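Local coordinates for protein putative oxidoreductase yhhX (Escherichia coli K-12, PDB 3F4L) that probably works as an NADP-dependent oxidoreductase of the Gfo/Idh/MocA family, possibly a scyllo-inositol dehydrogenase, at residues R16-Y21 against T120-R125; L111-G116 against V317-V322; L305-T308 against G312-N315. One frame throughout, in Å; residues are numbered along the deposited sequence.

Contact 1: residues R16-Y21 against T120-R125; sequences RYHLPY and TPYQNR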
loop_
_atom_site.group_PDB
_atom_site.type_symbol
_atom_site.label_atom_id
_atom_site.label_comp_id
_atom_site.label_asym_id
_atom_site.label_seq_id
_atom_site.Cartn_x
_atom_site.Cartn_y
_atom_site.Cartn_z
ATOM N N ARG A 16 17.943 -28.071 0.317
ATOM C CA ARG A 16 17.532 -27.157 -0.742
ATOM C C ARG A 16 18.174 -25.780 -0.689
ATOM O O ARG A 16 18.593 -25.243 -1.719
ATOM C CB ARG A 16 16.011 -26.987 -0.743
ATOM C CG ARG A 16 15.522 -25.949 -1.747
ATOM C CD ARG A 16 14.017 -26.025 -1.912
ATOM N NE ARG A 16 13.607 -27.355 -2.357
ATOM C CZ ARG A 16 12.354 -27.797 -2.349
ATOM N NH1 ARG A 16 11.371 -27.016 -1.917
ATOM N NH2 ARG A 16 12.087 -29.023 -2.772
ATOM N N TYR A 17 18.265 -25.206 0.503
ATOM C CA TYR A 17 18.822 -23.870 0.617
ATOM C C TYR A 17 20.251 -23.737 1.120
ATOM O O TYR A 17 20.812 -22.645 1.079
ATOM C CB TYR A 17 17.892 -23.011 1.463
ATOM C CG TYR A 17 16.507 -22.908 0.867
ATOM C CD1 TYR A 17 16.284 -22.183 -0.304
ATOM C CD2 TYR A 17 15.419 -23.536 1.471
ATOM C CE1 TYR A 17 15.009 -22.082 -0.854
ATOM C CE2 TYR A 17 14.141 -23.443 0.929
ATOM C CZ TYR A 17 13.943 -22.713 -0.232
ATOM O OH TYR A 17 12.682 -22.610 -0.769
ATOM N N HIS A 18 20.846 -24.829 1.579
ATOM C CA HIS A 18 22.220 -24.772 2.059
ATOM C C HIS A 18 23.203 -25.602 1.241
ATOM O O HIS A 18 24.122 -25.064 0.626
ATOM C CB HIS A 18 22.280 -25.220 3.522
ATOM C CG HIS A 18 21.612 -24.269 4.466
ATOM N ND1 HIS A 18 22.250 -23.160 4.981
ATOM C CD2 HIS A 18 20.358 -24.250 4.977
ATOM C CE1 HIS A 18 21.420 -22.503 5.771
ATOM N NE2 HIS A 18 20.262 -23.144 5.788
ATOM N N LEU A 19 23.005 -26.916 1.229
ATOM C CA LEU A 19 23.917 -27.811 0.529
ATOM C C LEU A 19 24.196 -27.504 -0.939
ATOM O O LEU A 19 25.349 -27.564 -1.375
ATOM C CB LEU A 19 23.447 -29.264 0.714
ATOM C CG LEU A 19 24.134 -30.076 1.834
ATOM C CD1 LEU A 19 24.652 -29.159 2.936
ATOM C CD2 LEU A 19 23.181 -31.108 2.400
ATOM N N PRO A 20 23.159 -27.153 -1.721
ATOM C CA PRO A 20 23.427 -26.857 -3.134
ATOM C C PRO A 20 24.496 -25.776 -3.300
ATOM O O PRO A 20 25.299 -25.811 -4.234
ATOM C CB PRO A 20 22.062 -26.400 -3.661
ATOM C CG PRO A 20 21.091 -27.176 -2.807
ATOM C CD PRO A 20 21.718 -27.047 -1.420
ATOM N N TYR A 21 24.501 -24.824 -2.377
ATOM C CA TYR A 21 25.437 -23.707 -2.408
ATOM C C TYR A 21 26.784 -24.023 -1.760
ATOM O O TYR A 21 27.840 -23.621 -2.259
ATOM C CB TYR A 21 24.794 -22.501 -1.713
ATOM C CG TYR A 21 23.575 -21.988 -2.436
ATOM C CD1 TYR A 21 23.701 -21.162 -3.562
ATOM C CD2 TYR A 21 22.297 -22.366 -2.038
ATOM C CE1 TYR A 21 22.594 -20.734 -4.262
ATOM C CE2 TYR A 21 21.171 -21.943 -2.737
ATOM C CZ TYR A 21 21.327 -21.128 -3.846
ATOM O OH TYR A 21 20.217 -20.714 -4.529
ATOM N N THR A 120 24.813 -15.872 14.151
ATOM C CA THR A 120 24.002 -15.040 13.269
ATOM C C THR A 120 22.889 -15.811 12.584
ATOM O O THR A 120 22.971 -17.026 12.430
ATOM C CB THR A 120 24.897 -14.413 12.165
ATOM O OG1 THR A 120 24.099 -13.629 11.273
ATOM C CG2 THR A 120 25.594 -15.509 11.353
ATOM N N PRO A 121 21.814 -15.113 12.187
ATOM C CA PRO A 121 20.709 -15.788 11.503
ATOM C C PRO A 121 21.101 -15.956 10.028
ATOM O O PRO A 121 22.084 -15.370 9.574
ATOM C CB PRO A 121 19.548 -14.816 11.688
ATOM C CG PRO A 121 20.238 -13.477 11.634
ATOM C CD PRO A 121 21.463 -13.717 12.509
ATOM N N TYR A 122 20.337 -16.760 9.297
ATOM C CA TYR A 122 20.578 -17.021 7.879
ATOM C C TYR A 122 19.609 -16.139 7.092
ATOM O O TYR A 122 18.461 -16.514 6.885
ATOM C CB TYR A 122 20.306 -18.510 7.583
ATOM C CG TYR A 122 20.510 -18.971 6.151
ATOM C CD1 TYR A 122 21.735 -18.803 5.500
ATOM C CD2 TYR A 122 19.492 -19.620 5.465
ATOM C CE1 TYR A 122 21.935 -19.278 4.202
ATOM C CE2 TYR A 122 19.680 -20.095 4.167
ATOM C CZ TYR A 122 20.900 -19.920 3.548
ATOM O OH TYR A 122 21.084 -20.387 2.275
ATOM N N GLN A 123 20.063 -14.959 6.678
ATOM C CA GLN A 123 19.208 -14.046 5.917
ATOM C C GLN A 123 19.640 -14.068 4.459
ATOM O O GLN A 123 20.152 -13.089 3.935
ATOM C CB GLN A 123 19.311 -12.621 6.479
ATOM C CG GLN A 123 18.882 -12.507 7.941
ATOM C CD GLN A 123 17.423 -12.891 8.169
ATOM O OE1 GLN A 123 16.666 -13.093 7.219
ATOM N NE2 GLN A 123 17.020 -12.972 9.433
ATOM N N ASN A 124 19.409 -15.201 3.809
ATOM C CA ASN A 124 19.797 -15.378 2.418
ATOM C C ASN A 124 19.066 -14.461 1.440
ATOM O O ASN A 124 19.578 -14.184 0.360
ATOM C CB ASN A 124 19.609 -16.848 2.001
ATOM C CG ASN A 124 18.165 -17.332 2.150
ATOM O OD1 ASN A 124 17.548 -17.180 3.197
ATOM N ND2 ASN A 124 17.633 -17.937 1.091
ATOM N N ARG A 125 17.883 -13.974 1.803
ATOM C CA ARG A 125 17.150 -13.117 0.873
ATOM C C ARG A 125 17.774 -11.731 0.714
ATOM O O ARG A 125 17.258 -10.870 -0.013
ATOM C CB ARG A 125 15.668 -13.028 1.275
ATOM C CG ARG A 125 15.003 -14.417 1.369
ATOM C CD ARG A 125 13.510 -14.411 1.020
ATOM N NE ARG A 125 13.324 -14.331 -0.423
ATOM C CZ ARG A 125 12.806 -15.295 -1.180
ATOM N NH1 ARG A 125 12.393 -16.434 -0.645
ATOM N NH2 ARG A 125 12.738 -15.124 -2.486
#
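Within the Rossmann-type nucleotide-binding domain, Tyr17 and His18 of helix 12-22 meet Tyr122, which follows Pro121 of strand 119-121 at one border of the parallel sheet. Tyr122 reaches across with its whole side chain, its CG anti to the backbone N (chi1 -180°), and delivers the phenol to the backbone of the helix. Tyr122 OH donates to Tyr17 O, 2.6 Å away, approaching from 35° out of the carbonyl plane. That carbonyl sits where the helix is irregular. A wider pi-type turn spans 16-18, Pro20 has no N-H to give, and Tyr21 N makes no bond to Tyr17 O, the acceptor of a regular alpha turn, but turns weakly to His18 O. The phenol therefore meets a carbonyl that the i+4 amide does not engage, consistent with a side chain standing in for it.

The topology is that of the first helix after strand 3-8 joined to the chain that leaves the last strand of the Rossmann sheet. His18 lies against the same phenol. His18 CE1 is 3.2 Å above the Tyr122 ring plane, over its centre, and 3.4 Å from Tyr122 CE2. His18 NE2 is 3.5 Å from Tyr122 CE2. With 4.1 Å between the His18 and Tyr122 ring centroids and 31° between planes, the pair is oblique, and the two side chains run antiparallel. Asn124 CB lies 3.7 Å from the plane of the Tyr122 ring on its other face, nearer the margin.

Both nitrogens of the His18 ring have partners: ND1 bonds to Tyr302 OH, and NE2 to OE1 of Glu95, the glutamate of the family's Glu-Lys-Pro signature. These two bonds fix the rotation of the imidazole that lies over Tyr122.

Contact 2: residues L111-G116 against V317-V322; sequences LAKSKG and VKESEV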
loop_
_atom_site.group_PDB
_atom_site.type_symbol
_atom_site.label_atom_id
_atom_site.label_comp_id
_atom_site.label_asym_id
_atom_site.label_seq_id
_atom_site.Cartn_x
_atom_site.Cartn_y
_atom_site.Cartn_z
ATOM N N LEU A 111 26.715 -14.392 24.912
ATOM C CA LEU A 111 27.543 -15.586 25.007
ATOM C C LEU A 111 28.593 -15.607 23.895
ATOM O O LEU A 111 29.778 -15.823 24.151
ATOM C CB LEU A 111 26.669 -16.838 24.909
ATOM C CG LEU A 111 27.411 -18.176 24.839
ATOM C CD1 LEU A 111 28.351 -18.307 26.034
ATOM C CD2 LEU A 111 26.407 -19.319 24.819
ATOM N N ALA A 112 28.159 -15.383 22.656
ATOM C CA ALA A 112 29.083 -15.385 21.524
ATOM C C ALA A 112 30.205 -14.371 21.718
ATOM O O ALA A 112 31.381 -14.673 21.497
ATOM C CB ALA A 112 28.327 -15.083 20.228
ATOM N N LYS A 113 29.832 -13.163 22.126
ATOM C CA LYS A 113 30.797 -12.091 22.353
ATOM C C LYS A 113 31.867 -12.480 23.374
ATOM O O LYS A 113 33.057 -12.250 23.153
ATOM C CB LYS A 113 30.073 -10.823 22.823
ATOM C CG LYS A 113 29.223 -10.159 21.747
ATOM C CD LYS A 113 28.391 -8.998 22.296
ATOM C CE LYS A 113 27.271 -9.494 23.205
ATOM N NZ LYS A 113 26.388 -8.408 23.716
ATOM N N SER A 114 31.442 -13.081 24.481
ATOM C CA SER A 114 32.369 -13.482 25.538
ATOM C C SER A 114 33.357 -14.549 25.085
ATOM O O SER A 114 34.403 -14.737 25.706
ATOM C CB SER A 114 31.592 -13.997 26.748
ATOM O OG SER A 114 30.939 -15.216 26.444
ATOM N N LYS A 115 33.026 -15.255 24.009
ATOM C CA LYS A 115 33.904 -16.297 23.494
ATOM C C LYS A 115 34.628 -15.870 22.232
ATOM O O LYS A 115 35.487 -16.589 21.730
ATOM C CB LYS A 115 33.110 -17.575 23.217
ATOM C CG LYS A 115 32.829 -18.393 24.453
ATOM C CD LYS A 115 31.975 -19.603 24.129
ATOM C CE LYS A 115 32.063 -20.630 25.244
ATOM N NZ LYS A 115 31.727 -20.037 26.569
ATOM N N GLY A 116 34.289 -14.695 21.720
ATOM C CA GLY A 116 34.929 -14.232 20.502
ATOM C C GLY A 116 34.403 -15.003 19.304
ATOM O O GLY A 116 35.073 -15.128 18.279
ATOM N N VAL A 317 25.316 -9.670 8.769
ATOM C CA VAL A 317 24.121 -9.192 9.455
ATOM C C VAL A 317 24.542 -8.545 10.778
ATOM O O VAL A 317 25.280 -9.149 11.565
ATOM C CB VAL A 317 23.138 -10.348 9.773
ATOM C CG1 VAL A 317 21.948 -9.819 10.566
ATOM C CG2 VAL A 317 22.646 -10.992 8.483
ATOM N N LYS A 318 24.077 -7.327 11.033
ATOM C CA LYS A 318 24.425 -6.660 12.279
ATOM C C LYS A 318 23.501 -7.124 13.405
ATOM O O LYS A 318 22.313 -7.394 13.181
ATOM C CB LYS A 318 24.320 -5.138 12.128
ATOM C CG LYS A 318 25.113 -4.569 10.957
ATOM C CD LYS A 318 25.268 -3.054 11.060
ATOM C CE LYS A 318 23.932 -2.339 11.097
ATOM N NZ LYS A 318 24.118 -0.873 11.266
ATOM N N GLU A 319 24.057 -7.208 14.613
ATOM C CA GLU A 319 23.306 -7.626 15.798
ATOM C C GLU A 319 22.035 -6.787 15.963
ATOM O O GLU A 319 20.955 -7.325 16.208
ATOM C CB GLU A 319 24.198 -7.493 17.050
ATOM C CG GLU A 319 23.601 -8.038 18.355
ATOM C CD GLU A 319 24.548 -7.870 19.557
ATOM O OE1 GLU A 319 25.741 -8.228 19.425
ATOM O OE2 GLU A 319 24.102 -7.392 20.631
ATOM N N SER A 320 22.169 -5.469 15.821
ATOM C CA SER A 320 21.031 -4.567 15.970
ATOM C C SER A 320 19.908 -4.853 14.979
ATOM O O SER A 320 18.740 -4.673 15.297
ATOM C CB SER A 320 21.473 -3.105 15.828
ATOM O OG SER A 320 21.992 -2.832 14.537
ATOM N N GLU A 321 20.256 -5.294 13.777
ATOM C CA GLU A 321 19.241 -5.604 12.773
ATOM C C GLU A 321 18.445 -6.832 13.208
ATOM O O GLU A 321 17.234 -6.913 13.009
ATOM C CB GLU A 321 19.904 -5.861 11.414
ATOM C CG GLU A 321 20.742 -4.678 10.940
ATOM C CD GLU A 321 21.465 -4.932 9.628
ATOM O OE1 GLU A 321 22.155 -5.962 9.499
ATOM O OE2 GLU A 321 21.355 -4.087 8.720
ATOM N N VAL A 322 19.128 -7.790 13.817
ATOM C CA VAL A 322 18.464 -9.001 14.267
ATOM C C VAL A 322 17.505 -8.683 15.408
ATOM O O VAL A 322 16.366 -9.129 15.404
ATOM C CB VAL A 322 19.493 -10.058 14.731
ATOM C CG1 VAL A 322 18.787 -11.315 15.188
ATOM C CG2 VAL A 322 20.441 -10.372 13.595
#
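Lys113 and Glu319 make the whole of this contact, a long salt bridge at the protein surface with Lys113 NZ and Glu319 OE2 4.0 Å apart. This is the loose, solvent side. CA of Lys113 and CA of Glu319, the nearest such pair, are 10.9 Å apart, and only the side chains span the gap, crossing at about a right angle. The lysine chain bends at chi3 (-70°), while Glu319 has CG anti to its backbone N and runs extended beyond it. Besides the charged ends, CD of Lys113 lies 4.0 Å from OE1 of Glu319. A mere 62 Å² is buried in total, and no hydrogen bond is made across, so the pairing is best read as weakly electrostatic.

Bonds within each segment shape the two helix ends. Ser114 OG donates to Leu111 O at 2.6 Å, and Gly116, with positive phi, closes its helix in a Schellman motif. Glu321, at N3, accepts the N-cap amide of Lys318, one of the two bonds of a capping box, which is not complete. Lys318 N is 2.8 Å from Glu321 OE1 (N-H...O angle 166°), met on the anti side about 30° out of the carboxylate plane; that oxygen also meets Arg126. A lysine near a helix C terminus and a glutamate in a first turn would be consistent with favourable helix-dipole interactions.

The tightly packed side is an apolar layer beneath: Glu319 and Val322 rest on Phe109, Val322 also on Pro121, and Ala112 on Val119, so helices 102-115 and 319-331 lie beside strand 119-121, with helix 78-87 against Leu111.

Contact 3: residues L305-T308 against G312-N315; sequences LYQT and GAPN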
loop_
_atom_site.group_PDB
_atom_site.type_symbol
_atom_site.label_atom_id
_atom_site.label_comp_id
_atom_site.label_asym_id
_atom_site.label_seq_id
_atom_site.Cartn_x
_atom_site.Cartn_y
_atom_site.Cartn_z
ATOM N N LEU A 305 30.602 -15.491 5.789
ATOM C CA LEU A 305 31.033 -16.210 6.989
ATOM C C LEU A 305 32.508 -16.588 6.843
ATOM O O LEU A 305 33.263 -16.579 7.817
ATOM C CB LEU A 305 30.175 -17.461 7.189
ATOM C CG LEU A 305 28.910 -17.300 8.039
ATOM C CD1 LEU A 305 28.234 -15.995 7.744
ATOM C CD2 LEU A 305 27.964 -18.460 7.759
ATOM N N TYR A 306 32.923 -16.909 5.624
ATOM C CA TYR A 306 34.312 -17.254 5.371
ATOM C C TYR A 306 35.207 -16.078 5.790
ATOM O O TYR A 306 36.126 -16.238 6.587
ATOM C CB TYR A 306 34.533 -17.534 3.886
ATOM C CG TYR A 306 35.914 -18.061 3.590
ATOM C CD1 TYR A 306 36.237 -19.390 3.848
ATOM C CD2 TYR A 306 36.918 -17.219 3.117
ATOM C CE1 TYR A 306 37.527 -19.869 3.651
ATOM C CE2 TYR A 306 38.213 -17.690 2.915
ATOM C CZ TYR A 306 38.508 -19.018 3.186
ATOM O OH TYR A 306 39.789 -19.502 3.001
ATOM N N GLN A 307 34.922 -14.898 5.240
ATOM C CA GLN A 307 35.703 -13.704 5.542
ATOM C C GLN A 307 35.656 -13.379 7.024
ATOM O O GLN A 307 36.688 -13.105 7.641
ATOM C CB GLN A 307 35.193 -12.510 4.735
ATOM C CG GLN A 307 35.329 -12.678 3.229
ATOM C CD GLN A 307 35.139 -11.365 2.485
ATOM O OE1 GLN A 307 35.157 -11.320 1.250
ATOM N NE2 GLN A 307 34.965 -10.279 3.241
ATOM N N THR A 308 34.460 -13.404 7.599
ATOM C CA THR A 308 34.315 -13.119 9.019
ATOM C C THR A 308 35.174 -14.045 9.873
ATOM O O THR A 308 35.935 -13.586 10.719
ATOM C CB THR A 308 32.863 -13.262 9.471
ATOM O OG1 THR A 308 32.110 -12.142 8.990
ATOM C CG2 THR A 308 32.777 -13.324 10.999
ATOM N N GLY A 312 38.349 -11.999 10.143
ATOM C CA GLY A 312 37.756 -11.098 11.116
ATOM C C GLY A 312 36.902 -9.995 10.522
ATOM O O GLY A 312 36.687 -8.962 11.157
ATOM N N ALA A 313 36.416 -10.197 9.304
ATOM C CA ALA A 313 35.562 -9.203 8.661
ATOM C C ALA A 313 34.245 -9.121 9.424
ATOM O O ALA A 313 33.801 -10.099 10.017
ATOM C CB ALA A 313 35.295 -9.598 7.212
ATOM N N PRO A 314 33.614 -7.941 9.439
ATOM C CA PRO A 314 32.340 -7.822 10.155
ATOM C C PRO A 314 31.315 -8.797 9.578
ATOM O O PRO A 314 31.342 -9.092 8.385
ATOM C CB PRO A 314 31.948 -6.357 9.933
ATOM C CG PRO A 314 32.718 -5.957 8.705
ATOM C CD PRO A 314 34.038 -6.638 8.906
ATOM N N ASN A 315 30.424 -9.300 10.429
ATOM C CA ASN A 315 29.402 -10.250 9.990
ATOM C C ASN A 315 28.453 -9.544 9.020
ATOM O O ASN A 315 28.198 -8.347 9.168
ATOM C CB ASN A 315 28.636 -10.772 11.204
ATOM C CG ASN A 315 27.720 -11.933 10.866
ATOM O OD1 ASN A 315 28.166 -12.962 10.356
ATOM N ND2 ASN A 315 26.432 -11.773 11.148
HETATM O O HOH W 1 29.367 -12.951 7.964
#
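Leu305, inside helix 300-311, brings its CD1 to 4.0 Å from OD1 of Asn315, the two side chains running alongside each other in the same direction. Gln307 comes next: Gln307 CB packs on Ala313 CB at 3.8 Å, and Gln307 O receives Ala313 N in a weak bond, 3.4 Å long but nearly straight at 168°. Thr308 follows and touches all four residues of 312-315. Its carbonyl takes a weak, bent bond, Gly312 N to Thr308 O 2.9 Å with an N-H...O angle of 121°; Gly312, with positive phi, is the first non-helical residue, leading into the loop before helix 319-331 in the C-terminal domain. A chi1 of -74° turns OG1 toward that loop, and Thr308 OG1 donates to Ala313 O at 2.8 Å, from above the carbonyl plane.

One water bridges the segments, donating to Thr308 OG1 at 3.0 Å and to Asn315 OD1 at 2.7 Å, while Asn315 ND2 bonds to Val317 O. Thr308 OG1 also lies in a weak bond with Ala304 O one turn back, so Ala313 O is its stronger link, which implies that a small polar network holds the turn as well as the weak helix-end bonds.

How the contacts relate
From the N terminus, helix 12-22 gives the first segment of contact 1, which closes when the chain, having run through the Rossmann sheet, passes strand 119-121. Contact 2 opens just before, at the end of helix 102-115, so the two cross: its partner, 317-322, comes some 200 residues later. Contact 3 is a short local closure nested inside that long loop, in series after contact 1. Between them, Thr120 and Pro121 touch segments of both later contacts. Thr120 OG1 and Asn315 ND2, 3.0 Å apart, form a probable hydrogen bond between contacts 1 and 3, while Pro121 packs on Val322, joining the Rossmann part to the C-terminal helices.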